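PDB 6PNR: alpha-glucosidase from [Eubacterium] rectale, which hydrolyses alpha-glycosidic bonds as a family 31 glycoside hydrolase, probably releasing sulfoquinovose from alpha-sulfoquinovosides derived from sulfolipid. Local coordinates for residues F463-D467 and G468-V472; H488-I491 and G492-S496; V572-P575 and L576-Y580. All blocks are in the same frame, centred on the assembly; numbering follows the deposited sequence.

Contact 1 of 3, residues F463-D467 and G468-V472; sequences FTIHD and GLASV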
loop_
_atom_site.group_PDB
_atom_site.type_symbol
_atom_site.label_atom_id
_atom_site.label_comp_id
_atom_site.label_asym_id
_atom_site.label_seq_id
_atom_site.Cartn_x
_atom_site.Cartn_y
_atom_site.Cartn_z
ATOM N N PHE A 463 22.897 -0.088 8.986
ATOM C CA PHE A 463 23.090 -1.524 8.801
ATOM C C PHE A 463 21.783 -2.232 8.473
ATOM O O PHE A 463 21.652 -3.432 8.745
ATOM C CB PHE A 463 23.670 -2.173 10.068
ATOM C CG PHE A 463 25.133 -1.879 10.350
ATOM C CD1 PHE A 463 26.136 -2.486 9.620
ATOM C CD2 PHE A 463 25.493 -1.062 11.412
ATOM C CE1 PHE A 463 27.470 -2.231 9.900
ATOM C CE2 PHE A 463 26.825 -0.817 11.708
ATOM C CZ PHE A 463 27.811 -1.398 10.960
ATOM N N THR A 464 20.789 -1.515 7.959
ATOM C CA THR A 464 19.520 -2.174 7.715
ATOM C C THR A 464 19.630 -3.077 6.492
ATOM O O THR A 464 20.533 -2.936 5.652
ATOM C CB THR A 464 18.385 -1.167 7.511
ATOM O OG1 THR A 464 18.640 -0.375 6.338
ATOM C CG2 THR A 464 18.227 -0.271 8.734
ATOM N N ILE A 465 18.698 -4.030 6.405
ATOM C CA ILE A 465 18.746 -5.018 5.329
ATOM C C ILE A 465 18.360 -4.378 3.999
ATOM O O ILE A 465 19.027 -4.572 2.976
ATOM C CB ILE A 465 17.828 -6.213 5.651
ATOM C CG1 ILE A 465 18.441 -7.103 6.735
ATOM C CG2 ILE A 465 17.558 -7.021 4.389
ATOM C CD1 ILE A 465 19.815 -7.628 6.383
ATOM N N HIS A 466 17.271 -3.621 3.990
ATOM C CA HIS A 466 16.706 -3.138 2.744
ATOM C C HIS A 466 17.267 -1.798 2.291
ATOM O O HIS A 466 17.039 -1.422 1.137
ATOM C CB HIS A 466 15.179 -3.055 2.858
ATOM C CG HIS A 466 14.524 -4.393 2.988
ATOM N ND1 HIS A 466 14.479 -5.300 1.951
ATOM C CD2 HIS A 466 13.904 -4.988 4.036
ATOM C CE1 HIS A 466 13.850 -6.392 2.350
ATOM N NE2 HIS A 466 13.499 -6.232 3.614
ATOM N N ASP A 467 18.018 -1.070 3.140
ATOM C CA ASP A 467 18.639 0.140 2.611
ATOM C C ASP A 467 20.010 0.455 3.207
ATOM O O ASP A 467 20.478 1.590 3.060
ATOM C CB ASP A 467 17.725 1.368 2.811
ATOM C CG ASP A 467 18.018 2.480 1.815
ATOM O OD1 ASP A 467 18.613 2.190 0.743
ATOM O OD2 ASP A 467 17.648 3.647 2.097
ATOM N N GLY A 468 20.680 -0.501 3.845
ATOM C CA GLY A 468 22.001 -0.245 4.378
ATOM C C GLY A 468 23.078 -1.047 3.679
ATOM O O GLY A 468 22.930 -1.415 2.510
ATOM N N LEU A 469 24.147 -1.356 4.422
ATOM C CA LEU A 469 25.337 -1.972 3.853
ATOM C C LEU A 469 25.001 -3.256 3.100
ATOM O O LEU A 469 25.495 -3.483 1.991
ATOM C CB LEU A 469 26.357 -2.228 4.976
ATOM C CG LEU A 469 27.808 -2.654 4.694
ATOM C CD1 LEU A 469 28.679 -2.298 5.896
ATOM C CD2 LEU A 469 27.950 -4.147 4.386
ATOM N N ALA A 470 24.127 -4.086 3.664
ATOM C CA ALA A 470 23.870 -5.394 3.070
ATOM C C ALA A 470 23.262 -5.283 1.671
ATOM O O ALA A 470 23.503 -6.150 0.826
ATOM C CB ALA A 470 22.959 -6.205 3.988
ATOM N N SER A 471 22.494 -4.223 1.398
ATOM C CA SER A 471 21.799 -4.133 0.117
ATOM C C SER A 471 22.774 -3.886 -1.024
ATOM O O SER A 471 22.451 -4.186 -2.179
ATOM C CB SER A 471 20.709 -3.041 0.162
ATOM O OG SER A 471 21.260 -1.741 0.332
ATOM N N VAL A 472 23.966 -3.379 -0.709
ATOM C CA VAL A 472 25.032 -3.234 -1.693
ATOM C C VAL A 472 25.420 -4.590 -2.280
ATOM O O VAL A 472 25.693 -4.712 -3.485
ATOM C CB VAL A 472 26.241 -2.548 -1.036
ATOM C CG1 VAL A 472 27.463 -2.609 -1.975
ATOM C CG2 VAL A 472 25.879 -1.114 -0.606
HETATM O O HOH W 1 23.323 -3.915 6.492
HETATM O O HOH W 2 20.104 0.481 -0.965
#
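Thr464 and Gly468 meet through their backbones: Gly468 N donates a weak hydrogen bond to Thr464 O, 3.0 Å away, bent to 129°, which closes a five-residue alpha-turn. The same Thr464 O also accepts from a water at 3.1 Å. That water in turn accepts from Ala470 N, 2.9 Å from it, and so extends the turn into the first residues of the helix.

Gly468 O is held more firmly. Ser471 OG donates to it over 2.8 Å, in the carbonyl plane with a C=O...donor angle of 149°, and Ser471 N donates as well. The hydroxyl reaches back because OG sits between its own backbone N and carbonyl carbon (chi1 65°). A second water donates to both Ser471 OG and Asp467 OD1, at 2.8 Å each, tying the carboxylate to the helix start. Two apolar pairs add to these polar bonds: Phe463 CE1 lies beside Leu469 CD1 at 4.2 Å, the two side chains running in the same direction, and Ile465 CD1 touches Ala470 CB, also at 4.2 Å. Gly468 faces Thr464 so closely that a beta carbon there would collide with Thr464 N.

Further out, Ser460 OG and Gly141 N hold Asp467 OD2, while Asp462 OD1 bonds Thr464 OG1. Phe463 and Leu469 also pack on helix 504-514. The example is a loop-to-helix junction of the family 31 TIM barrel, in which a turn ending at Gly468 leads the chain into helix 469-481.

Contact 2 of 3, residues H488-I491 and G492-S496; sequences HSDI and GGYTS. With 9VH ([(3~{S},4~{R},5~{R})-4,5-bis(oxidanyl)piperidin-3-yl]methanesulfonic acid), chain C.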
loop_
_atom_site.group_PDB
_atom_site.type_symbol
_atom_site.label_atom_id
_atom_site.label_comp_id
_atom_site.label_asym_id
_atom_site.label_seq_id
_atom_site.Cartn_x
_atom_site.Cartn_y
_atom_site.Cartn_z
ATOM N N HIS A 488 30.484 -0.658 -7.279
ATOM C CA HIS A 488 31.034 -0.253 -5.992
ATOM C C HIS A 488 29.944 0.490 -5.223
ATOM O O HIS A 488 28.803 0.586 -5.675
ATOM C CB HIS A 488 32.300 0.594 -6.171
ATOM C CG HIS A 488 32.064 2.007 -6.618
ATOM N ND1 HIS A 488 31.707 2.334 -7.910
ATOM C CD2 HIS A 488 32.215 3.186 -5.963
ATOM C CE1 HIS A 488 31.633 3.650 -8.028
ATOM N NE2 HIS A 488 31.933 4.190 -6.857
ATOM N N SER A 489 30.284 0.987 -4.036
ATOM C CA SER A 489 29.309 1.736 -3.246
ATOM C C SER A 489 29.992 2.891 -2.529
ATOM O O SER A 489 31.225 2.930 -2.411
ATOM C CB SER A 489 28.596 0.831 -2.221
ATOM O OG SER A 489 29.548 0.186 -1.378
ATOM N N ASP A 490 29.167 3.847 -2.065
ATOM C CA ASP A 490 29.619 4.885 -1.130
ATOM C C ASP A 490 30.070 4.241 0.175
ATOM O O ASP A 490 29.248 3.658 0.888
ATOM C CB ASP A 490 28.476 5.866 -0.803
ATOM C CG ASP A 490 27.883 6.554 -2.020
ATOM O OD1 ASP A 490 28.641 6.925 -2.932
ATOM O OD2 ASP A 490 26.640 6.764 -2.028
ATOM N N ILE A 491 31.347 4.385 0.524
ATOM C CA ILE A 491 31.828 3.798 1.774
ATOM C C ILE A 491 31.218 4.576 2.939
ATOM O O ILE A 491 31.553 5.742 3.164
ATOM C CB ILE A 491 33.354 3.791 1.855
ATOM C CG1 ILE A 491 33.916 2.798 0.824
ATOM C CG2 ILE A 491 33.792 3.435 3.279
ATOM C CD1 ILE A 491 35.418 2.865 0.666
ATOM N N GLY A 492 30.310 3.938 3.671
ATOM C CA GLY A 492 29.575 4.612 4.725
ATOM C C GLY A 492 28.170 5.028 4.372
ATOM O O GLY A 492 27.470 5.574 5.239
ATOM N N GLY A 493 27.730 4.809 3.131
ATOM C CA GLY A 493 26.375 5.160 2.749
ATOM C C GLY A 493 26.253 6.640 2.437
ATOM O O GLY A 493 27.221 7.409 2.480
ATOM N N TYR A 494 25.024 7.046 2.133
ATOM C CA TYR A 494 24.770 8.416 1.713
ATOM C C TYR A 494 23.688 9.086 2.555
ATOM O O TYR A 494 23.933 10.158 3.107
ATOM C CB TYR A 494 24.375 8.480 0.234
ATOM C CG TYR A 494 24.007 9.895 -0.200
ATOM C CD1 TYR A 494 24.997 10.833 -0.500
ATOM C CD2 TYR A 494 22.670 10.290 -0.303
ATOM C CE1 TYR A 494 24.665 12.126 -0.891
ATOM C CE2 TYR A 494 22.324 11.576 -0.709
ATOM C CZ TYR A 494 23.330 12.495 -0.986
ATOM O OH TYR A 494 22.998 13.775 -1.364
ATOM N N THR A 495 22.500 8.486 2.664
ATOM C CA THR A 495 21.298 9.228 3.064
ATOM C C THR A 495 21.176 9.317 4.584
ATOM O O THR A 495 21.015 8.295 5.260
ATOM C CB THR A 495 20.037 8.575 2.498
ATOM O OG1 THR A 495 20.210 8.296 1.099
ATOM C CG2 THR A 495 18.810 9.517 2.703
ATOM N N SER A 496 21.221 10.532 5.115
ATOM C CA SER A 496 20.962 10.786 6.527
ATOM C C SER A 496 19.700 11.629 6.630
ATOM O O SER A 496 19.670 12.766 6.144
ATOM C CB SER A 496 22.141 11.482 7.207
ATOM O OG SER A 496 21.817 11.849 8.553
HETATM O O1 9VH C . 22.785 16.554 -3.793
HETATM S S1 9VH C . 22.937 16.426 -5.232
HETATM O O2 9VH C . 21.720 15.922 -5.820
HETATM O O3 9VH C . 23.428 17.649 -5.818
HETATM C C1 9VH C . 24.197 15.199 -5.442
HETATM C C2 9VH C . 23.812 13.797 -4.952
HETATM C C3 9VH C . 22.842 13.196 -5.958
HETATM N N1 9VH C . 22.568 11.763 -5.854
HETATM C C4 9VH C . 23.792 10.966 -5.780
HETATM C C5 9VH C . 24.657 11.444 -4.625
HETATM O O4 9VH C . 25.832 10.636 -4.587
HETATM C C6 9VH C . 25.044 12.903 -4.828
HETATM O O5 9VH C . 25.867 13.354 -3.755
#
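A type II beta turn from Asp490 to Gly493 carries the chain from the weakly bonded strand about 490-491 into the inhibitor pocket. Gly493 N closes it with a nearly straight bond to Asp490 O (2.9 Å, 169°), the donor standing above the carbonyl plane. Gly492, with phi 101°, takes the third position, where a beta carbon would be jammed against Ile491 O.

One residue beyond the turn, Tyr494 lies alongside Asp490, both side chains pointing the same way, and Asp490 OD2 comes to 3.6 Å from Tyr494 CB. The phenol extends with CG anti to the backbone N (chi1 176°), which carries the ring to the bound aza-sugar. Carbon C5 of the inhibitor sits 3.8 Å above one face of the Tyr494 ring, offset toward its rim, and Tyr494 CE1 comes within 3.3 Å of the inhibitor hydroxyl O5. His523, which hydrogen-bonds the inhibitor through NE2, meets the Tyr494 ring edge-to-face. Behind them, Asp490 OD1 forms a salt bridge with Arg521, while Arg502 bonds the carbonyl oxygens of both glycines.

The chemistry is thus divided. The Tyr494 ring sets part of one face against C5 of the piperidine, hydrogen bonds to the inhibitor come from, among others, Gln273, Arg286, Trp289 and His523, and the Asp490-Arg521 salt bridge and the Arg502 bonds probably steady the turn that carries the ring.

Contact 3 of 3, residues V572-P575 and L576-Y580; sequences VQRP and LFMHY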
loop_
_atom_site.group_PDB
_atom_site.type_symbol
_atom_site.label_atom_id
_atom_site.label_comp_id
_atom_site.label_asym_id
_atom_site.label_seq_id
_atom_site.Cartn_x
_atom_site.Cartn_y
_atom_site.Cartn_z
ATOM N N VAL A 572 33.083 -9.163 -11.558
ATOM C CA VAL A 572 34.065 -9.219 -10.478
ATOM C C VAL A 572 33.454 -9.854 -9.228
ATOM O O VAL A 572 34.083 -10.689 -8.568
ATOM C CB VAL A 572 34.631 -7.821 -10.191
ATOM C CG1 VAL A 572 35.559 -7.868 -8.993
ATOM C CG2 VAL A 572 35.368 -7.291 -11.419
ATOM N N GLN A 573 32.229 -9.471 -8.880
ATOM C CA GLN A 573 31.525 -10.019 -7.724
ATOM C C GLN A 573 30.496 -11.007 -8.254
ATOM O O GLN A 573 29.541 -10.605 -8.924
ATOM C CB GLN A 573 30.859 -8.912 -6.898
ATOM C CG GLN A 573 31.868 -7.908 -6.332
ATOM C CD GLN A 573 31.209 -6.792 -5.523
ATOM O OE1 GLN A 573 31.219 -5.632 -5.927
ATOM N NE2 GLN A 573 30.653 -7.143 -4.372
ATOM N N ARG A 574 30.691 -12.295 -7.944
ATOM C CA ARG A 574 29.974 -13.422 -8.525
ATOM C C ARG A 574 29.153 -14.153 -7.477
ATOM O O ARG A 574 29.573 -14.270 -6.320
ATOM C CB ARG A 574 30.957 -14.424 -9.154
ATOM C CG ARG A 574 31.983 -13.749 -10.025
ATOM C CD ARG A 574 33.060 -14.681 -10.536
ATOM N NE ARG A 574 34.066 -13.911 -11.272
ATOM C CZ ARG A 574 35.117 -14.433 -11.895
ATOM N NH1 ARG A 574 35.313 -15.749 -11.885
ATOM N NH2 ARG A 574 35.977 -13.634 -12.521
ATOM N N PRO A 575 27.995 -14.679 -7.856
ATOM C CA PRO A 575 27.227 -15.494 -6.916
ATOM C C PRO A 575 27.908 -16.838 -6.716
ATOM O O PRO A 575 28.641 -17.327 -7.580
ATOM C CB PRO A 575 25.867 -15.641 -7.606
ATOM C CG PRO A 575 26.168 -15.521 -9.047
ATOM C CD PRO A 575 27.330 -14.565 -9.166
ATOM N N LEU A 576 27.684 -17.426 -5.545
ATOM C CA LEU A 576 28.396 -18.660 -5.233
ATOM C C LEU A 576 28.121 -19.744 -6.271
ATOM O O LEU A 576 29.025 -20.518 -6.610
ATOM C CB LEU A 576 28.023 -19.131 -3.831
ATOM C CG LEU A 576 28.945 -18.730 -2.679
ATOM C CD1 LEU A 576 29.125 -17.205 -2.571
ATOM C CD2 LEU A 576 28.401 -19.289 -1.369
ATOM N N PHE A 577 26.904 -19.787 -6.820
ATOM C CA PHE A 577 26.566 -20.839 -7.768
ATOM C C PHE A 577 27.228 -20.652 -9.121
ATOM O O PHE A 577 27.110 -21.544 -9.966
ATOM C CB PHE A 577 25.041 -20.959 -7.932
ATOM C CG PHE A 577 24.363 -19.723 -8.474
ATOM C CD1 PHE A 577 24.378 -19.438 -9.826
ATOM C CD2 PHE A 577 23.670 -18.861 -7.622
ATOM C CE1 PHE A 577 23.744 -18.315 -10.328
ATOM C CE2 PHE A 577 23.026 -17.729 -8.123
ATOM C CZ PHE A 577 23.057 -17.462 -9.478
ATOM N N MET A 578 27.928 -19.539 -9.350
ATOM C CA MET A 578 28.620 -19.371 -10.620
ATOM C C MET A 578 29.811 -20.309 -10.735
ATOM O O MET A 578 30.212 -20.656 -11.849
ATOM C CB MET A 578 29.080 -17.927 -10.801
ATOM C CG MET A 578 29.710 -17.659 -12.153
ATOM S SD MET A 578 29.847 -15.907 -12.512
ATOM C CE MET A 578 28.184 -15.554 -13.093
ATOM N N HIS A 579 30.393 -20.723 -9.607
ATOM C CA HIS A 579 31.519 -21.646 -9.625
ATOM C C HIS A 579 31.243 -22.933 -8.870
ATOM O O HIS A 579 32.101 -23.820 -8.859
ATOM C CB HIS A 579 32.774 -20.987 -9.047
ATOM C CG HIS A 579 33.315 -19.885 -9.896
ATOM N ND1 HIS A 579 33.853 -20.106 -11.146
ATOM C CD2 HIS A 579 33.403 -18.551 -9.675
ATOM C CE1 HIS A 579 34.248 -18.954 -11.659
ATOM N NE2 HIS A 579 33.978 -17.994 -10.792
ATOM N N TYR A 580 30.082 -23.056 -8.223
ATOM C CA TYR A 580 29.675 -24.284 -7.544
ATOM C C TYR A 580 28.232 -24.575 -7.935
ATOM O O TYR A 580 27.311 -24.425 -7.131
ATOM C CB TYR A 580 29.854 -24.149 -6.033
ATOM C CG TYR A 580 31.267 -23.757 -5.684
ATOM C CD1 TYR A 580 32.278 -24.716 -5.631
ATOM C CD2 TYR A 580 31.607 -22.429 -5.445
ATOM C CE1 TYR A 580 33.574 -24.368 -5.321
ATOM C CE2 TYR A 580 32.912 -22.068 -5.136
ATOM C CZ TYR A 580 33.892 -23.046 -5.079
ATOM O OH TYR A 580 35.194 -22.705 -4.784
#
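Arg574 NH1 donates to His579 NE2 over 2.8 Å, with an N-H...acceptor angle of 156°. The donor lies close to the plane of the imidazole and the acceptor in that of the guanidinium, so the two groups meet edge to edge, although their planes are turned 35° apart. As NE2 accepts here, the ring proton is probably on ND1, and the neighbouring positive charge would be expected to favour this neutral form. The guanidinium has further partners: NH2 forms a salt bridge with Glu564, and NE bonds Pro571 O. With its chain extended from CG to NE, Arg574 also lays its aliphatic part across Met578 at about a right angle, CB standing 3.8 Å from Met578 SD. A leucine in place of Arg574 would probably leave His579 NE2 and the Glu564 carboxylate without their mate and set the imidazole free to turn.

The backbone turn places Met578 and His579 near Arg574. Met578 N donates to Pro575 O at 2.9 Å and closes a type I beta turn through Leu576 and Phe577. Phe577 holds its CG between its backbone N and carbonyl carbon (chi1 62°), which folds the ring back over the proline: Pro575 CB makes a CH-pi contact, 3.9 Å from the ring centroid and over the face. Pro575 CD also meets Met578 CB at 4.1 Å.

Tyr587 stacks on Phe577, Tyr217 meets it edge-to-face, and Met481 of helix 469-481 packs on both Pro575 and Met578. The arrangement is a type I beta turn that begins at Pro575, following the edge strand 573-574 of the antiparallel sheet in the family 31 C-terminal region, packed against the barrel helix 469-481.

In the fold
From the N terminus, the three contacts come in series, each a local closure completed before the next begins, with neither nesting nor crossing. Contact 1 closes the turn that starts helix 469-481. The chain then leaves that helix for strand 490-491, where contact 2 turns it into the pocket; the two touch through Val472 CG1 and Ser489 OG, 3.5 Å apart, their centres about 10 Å from each other. After helices 504-514 and 538-568, contact 3 turns the chain out of strand 573-574. Its centre lies about 20 Å from that of contact 1, yet helix 469-481, which contact 1 begins, joins the barrel to contact 3 along its later residues.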